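Local coordinates for protein alpha-glucosidase (Bacteroides thetaiotaomicron, PDB 5XFM) that hydrolyses terminal sugar residues as a bifunctional beta-L-arabinopyranosidase and alpha-galactosidase of glycoside hydrolase family 97, at residues A517-L522 and D545-V550; V569-Q574 and W578-V583. The protein carries 1 engineered substitution. One frame throughout, in Å; residues are numbered along the deposited sequence.

Contact 1. Residues A517-L522 and D545-V550; sequences ATTVLL and DFMKRV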
# COMPACT_ATOMS: atom_id res chain seq x y z
N ALA A 517 6.42 -6.16 17.44
CA ALA A 517 5.27 -5.28 17.26
C ALA A 517 5.07 -4.93 15.80
O ALA A 517 3.95 -4.76 15.32
CB ALA A 517 5.44 -4.01 18.09
N THR A 518 6.19 -4.81 15.08
CA THR A 518 6.17 -4.46 13.67
C THR A 518 5.52 -5.56 12.79
O THR A 518 5.01 -5.27 11.71
CB THR A 518 7.62 -4.15 13.20
OG1 THR A 518 7.91 -2.77 13.43
CG2 THR A 518 7.85 -4.47 11.73
N THR A 519 5.49 -6.79 13.28
CA THR A 519 4.81 -7.86 12.54
C THR A 519 3.29 -7.68 12.58
O THR A 519 2.56 -8.20 11.73
CB THR A 519 5.18 -9.27 13.08
OG1 THR A 519 4.67 -9.45 14.40
CG2 THR A 519 6.70 -9.45 13.08
N VAL A 520 2.81 -6.94 13.57
CA VAL A 520 1.40 -6.65 13.69
C VAL A 520 1.07 -5.30 13.05
O VAL A 520 0.02 -5.13 12.42
CB VAL A 520 0.95 -6.67 15.16
CG1 VAL A 520 -0.51 -6.31 15.27
CG2 VAL A 520 1.21 -8.05 15.75
N LEU A 521 1.98 -4.34 13.21
CA LEU A 521 1.77 -3.01 12.65
C LEU A 521 1.72 -3.00 11.12
O LEU A 521 0.86 -2.35 10.53
CB LEU A 521 2.88 -2.06 13.12
CG LEU A 521 2.85 -1.75 14.61
CD1 LEU A 521 4.03 -0.87 15.00
CD2 LEU A 521 1.54 -1.11 15.01
N LEU A 522 2.63 -3.73 10.48
CA LEU A 522 2.75 -3.70 9.02
C LEU A 522 2.12 -4.94 8.37
O LEU A 522 2.60 -6.06 8.56
CB LEU A 522 4.23 -3.58 8.61
CG LEU A 522 5.06 -2.51 9.34
CD1 LEU A 522 6.46 -2.38 8.76
CD2 LEU A 522 4.35 -1.15 9.31
N ASP A 545 9.78 -17.67 19.65
CA ASP A 545 8.54 -18.35 19.99
C ASP A 545 7.36 -17.55 19.47
O ASP A 545 6.43 -18.12 18.89
CB ASP A 545 8.41 -18.57 21.50
CG ASP A 545 9.24 -19.73 21.99
OD1 ASP A 545 9.46 -20.69 21.22
OD2 ASP A 545 9.67 -19.71 23.17
N PHE A 546 7.38 -16.24 19.68
CA PHE A 546 6.33 -15.39 19.13
C PHE A 546 6.28 -15.53 17.60
O PHE A 546 5.21 -15.74 17.03
CB PHE A 546 6.54 -13.93 19.49
CG PHE A 546 5.61 -12.99 18.74
CD1 PHE A 546 4.32 -12.77 19.19
CD2 PHE A 546 6.02 -12.37 17.57
CE1 PHE A 546 3.47 -11.93 18.50
CE2 PHE A 546 5.16 -11.54 16.88
CZ PHE A 546 3.89 -11.31 17.34
N MET A 547 7.45 -15.40 16.96
CA MET A 547 7.52 -15.42 15.50
C MET A 547 7.00 -16.74 14.95
O MET A 547 6.54 -16.80 13.81
CB MET A 547 8.94 -15.15 15.02
CG MET A 547 9.37 -13.71 15.23
SD MET A 547 8.20 -12.55 14.51
CE MET A 547 8.35 -12.93 12.77
N LYS A 548 7.08 -17.80 15.75
CA LYS A 548 6.49 -19.07 15.35
C LYS A 548 4.95 -19.02 15.26
O LYS A 548 4.35 -19.80 14.53
CB LYS A 548 6.93 -20.17 16.32
CG LYS A 548 8.29 -20.76 15.98
CD LYS A 548 8.90 -21.48 17.17
CE LYS A 548 9.84 -22.60 16.72
NZ LYS A 548 11.25 -22.37 17.13
N ARG A 549 4.32 -18.11 16.01
CA ARG A 549 2.85 -18.05 16.05
C ARG A 549 2.26 -16.85 15.33
O ARG A 549 1.04 -16.67 15.33
CB ARG A 549 2.35 -18.04 17.49
CG ARG A 549 2.87 -19.19 18.35
CD ARG A 549 2.13 -19.26 19.68
NE ARG A 549 3.05 -19.39 20.81
CZ ARG A 549 3.09 -18.56 21.85
NH1 ARG A 549 2.26 -17.52 21.91
NH2 ARG A 549 3.97 -18.76 22.82
N VAL A 550 3.11 -16.02 14.73
CA VAL A 550 2.64 -14.79 14.09
C VAL A 550 1.65 -15.03 12.94
O VAL A 550 1.87 -15.87 12.07
CB VAL A 550 3.85 -13.93 13.59
CG1 VAL A 550 4.57 -14.59 12.42
CG2 VAL A 550 3.41 -12.52 13.24
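Two helices of the catalytic (beta/alpha)8-type domain meet here, where Thr519 of helix 512-521 reaches Phe546 and Met547 of helix 541-549 and Val550, which follows in the chain. One residue on the first side serves three on the second, and all four are buried. Thr519 OG1 comes to the edge of the Phe546 ring, close to the ring plane, 3.3 Å from CE2. The same oxygen lies 3.5 Å from Val550 CG2. Neither is a polar partner. OG1 sits between the backbone N and the carbonyl carbon of its own residue (chi1 68°), and from there it hydrogen-bonds back to Leu516 O in the preceding turn. That bond satisfies a hydroxyl otherwise set among apolar groups.

Both helices belong to the glycoside hydrolase 97 barrel domain. No hydrogen bond joins the segments, so van der Waals packing carries the contact. The methyl CG2 of Thr519 turns to Met547 and lies 3.7 Å from SD. Two successive bends along the Met547 side chain (chi2 -54°, chi3 -65°) bring its sulfur and CE near this methyl. Phe529 also packs on both Thr519 and Met547. The Phe546 ring also meets Tyr607 edge-to-face and touches Leu639 and Ile641 of strand 636-641, in the C-terminal beta sheet.

Contact 2. Residues V569-Q574 and W578-V583; sequences VLARRQ and WYLAAV
Leu570 and Ala581 form a hydrogen-bonded pair of an antiparallel beta hairpin, and Arg572 with Tyr579 form the next. Four backbone bonds join the strands. Leu570 N to Ala581 O is 3.0 Å, and the return bond from Ala581 N to Leu570 O is nearly straight. The Arg572 and Tyr579 backbones are bonded both ways. CA-H...O contacts add to these, among them Ala571 CA to Tyr579 O at 3.2 Å.

The aromatic contact is a CH-pi interaction. Arg573 CB sits over the six-membered ring of Trp578, 3.4 Å from its centroid and 6° off the normal. Arg573 CG is anti to the backbone N (chi1 176°). From there the chain crosses the indole at a slant, and CD comes 3.5 Å from Trp578 NE1. The guanidinium plane is turned 60° from the indole plane. Its NE forms a salt bridge with Glu556, and NH1 bonds to Gly575 O.

Apolar contacts continue on the face that carries Val569, Ala571, Leu580 and Ala582. Ala571 CB meets Trp578 CE3 at 3.7 Å, and Val569 CG2 meets Ala582 CB at 3.6 Å. Val569 CG1 also touches Leu580 CD2.

Trp554 makes a cation-pi contact with Arg572. Strand 556-563 bonds to the other edge of 567-574, and strand 636-641 flanks 577-584 within the six-stranded C-terminal sheet. Strand 590-595 packs on Val569. The face with Leu570, Arg572 and Ala581 turns to helix 512-521.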
# COMPACT_ATOMS: atom_id res chain seq x y z
N VAL A 569 -0.28 3.01 17.86
CA VAL A 569 -0.92 1.97 18.66
C VAL A 569 -2.16 1.43 17.96
O VAL A 569 -3.16 2.16 17.82
CB VAL A 569 -1.36 2.50 20.05
CG1 VAL A 569 -1.78 1.35 20.95
CG2 VAL A 569 -0.26 3.33 20.70
N LEU A 570 -2.10 0.18 17.50
CA LEU A 570 -3.27 -0.42 16.85
C LEU A 570 -3.49 -1.87 17.27
O LEU A 570 -2.55 -2.59 17.62
CB LEU A 570 -3.18 -0.30 15.33
CG LEU A 570 -2.07 -0.91 14.48
CD1 LEU A 570 -2.32 -2.38 14.14
CD2 LEU A 570 -1.96 -0.09 13.21
N ALA A 571 -4.76 -2.29 17.22
CA ALA A 571 -5.13 -3.66 17.51
C ALA A 571 -5.72 -4.35 16.28
O ALA A 571 -6.55 -3.77 15.57
CB ALA A 571 -6.12 -3.72 18.66
N ARG A 572 -5.27 -5.58 16.04
CA ARG A 572 -5.74 -6.41 14.94
C ARG A 572 -6.23 -7.75 15.46
O ARG A 572 -5.62 -8.35 16.34
CB ARG A 572 -4.63 -6.62 13.90
CG ARG A 572 -4.35 -5.41 13.02
CD ARG A 572 -3.24 -5.68 12.01
NE ARG A 572 -3.47 -4.93 10.78
CZ ARG A 572 -2.72 -3.92 10.35
NH1 ARG A 572 -1.69 -3.51 11.06
NH2 ARG A 572 -3.03 -3.31 9.21
N ARG A 573 -7.35 -8.22 14.91
CA ARG A 573 -7.96 -9.46 15.34
C ARG A 573 -7.80 -10.56 14.30
O ARG A 573 -7.94 -10.31 13.10
CB ARG A 573 -9.45 -9.25 15.64
CG ARG A 573 -10.21 -10.53 16.01
CD ARG A 573 -11.64 -10.24 16.44
NE ARG A 573 -12.45 -9.67 15.37
CZ ARG A 573 -13.09 -10.40 14.45
NH1 ARG A 573 -13.03 -11.72 14.48
NH2 ARG A 573 -13.81 -9.80 13.51
N GLN A 574 -7.46 -11.76 14.75
CA GLN A 574 -7.56 -12.95 13.90
C GLN A 574 -8.39 -14.00 14.63
O GLN A 574 -8.00 -14.47 15.71
CB GLN A 574 -6.22 -13.55 13.54
CG GLN A 574 -6.41 -14.84 12.75
CD GLN A 574 -5.12 -15.53 12.40
OE1 GLN A 574 -4.47 -16.10 13.27
NE2 GLN A 574 -4.72 -15.46 11.13
N TRP A 578 -7.05 -11.31 19.85
CA TRP A 578 -6.67 -9.91 19.64
C TRP A 578 -5.19 -9.66 19.91
O TRP A 578 -4.62 -10.15 20.90
CB TRP A 578 -7.51 -8.97 20.52
CG TRP A 578 -8.84 -8.59 19.92
CD1 TRP A 578 -10.06 -9.12 20.21
CD2 TRP A 578 -9.07 -7.59 18.91
NE1 TRP A 578 -11.04 -8.52 19.45
CE2 TRP A 578 -10.45 -7.57 18.64
CE3 TRP A 578 -8.24 -6.71 18.21
CZ2 TRP A 578 -11.02 -6.71 17.71
CZ3 TRP A 578 -8.80 -5.86 17.29
CH2 TRP A 578 -10.18 -5.86 17.04
N TYR A 579 -4.59 -8.91 18.99
CA TYR A 579 -3.19 -8.49 19.07
C TYR A 579 -3.09 -6.97 19.11
O TYR A 579 -3.42 -6.30 18.12
CB TYR A 579 -2.40 -9.02 17.87
CG TYR A 579 -2.36 -10.53 17.69
CD1 TYR A 579 -3.46 -11.22 17.22
CD2 TYR A 579 -1.19 -11.24 17.95
CE1 TYR A 579 -3.42 -12.60 17.04
CE2 TYR A 579 -1.14 -12.61 17.77
CZ TYR A 579 -2.25 -13.29 17.31
OH TYR A 579 -2.20 -14.65 17.14
N LEU A 580 -2.64 -6.40 20.22
CA LEU A 580 -2.36 -4.97 20.26
C LEU A 580 -0.86 -4.73 20.13
O LEU A 580 -0.05 -5.36 20.81
CB LEU A 580 -2.90 -4.34 21.54
CG LEU A 580 -2.71 -2.82 21.58
CD1 LEU A 580 -3.99 -2.13 22.00
CD2 LEU A 580 -1.58 -2.43 22.50
N ALA A 581 -0.49 -3.81 19.25
CA ALA A 581 0.90 -3.49 19.03
C ALA A 581 1.10 -1.99 19.07
O ALA A 581 0.29 -1.23 18.54
CB ALA A 581 1.38 -4.06 17.71
N ALA A 582 2.17 -1.57 19.74
CA ALA A 582 2.49 -0.15 19.82
C ALA A 582 3.98 0.08 19.73
O ALA A 582 4.76 -0.70 20.26
CB ALA A 582 1.93 0.46 21.10
N VAL A 583 4.39 1.14 19.03
CA VAL A 583 5.79 1.55 19.05
C VAL A 583 5.94 3.07 19.18
O VAL A 583 5.03 3.85 18.84
CB VAL A 583 6.57 1.11 17.79
CG1 VAL A 583 6.60 -0.42 17.66
CG2 VAL A 583 6.01 1.77 16.54

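Overall arrangement
Contact 1 precedes contact 2 along the chain. Their centres lie about 10 Å apart. Contact 1 lies in the glycoside hydrolase 97 barrel domain and contact 2 in the C-terminal beta domain. Helix 512-521 links them, because it packs against helix 541-549 and also against the hairpin sheet. Arg572 NH1 probably hydrogen-bonds to Val520 O at 2.7 Å and to Leu521 O at 2.9 Å, so a strand side chain grips the helix end. Leu521 CD1 also packs on Val583 CG2. Each contact lies within its own domain; helix 512-521 meets the hairpin where the two domains pack together.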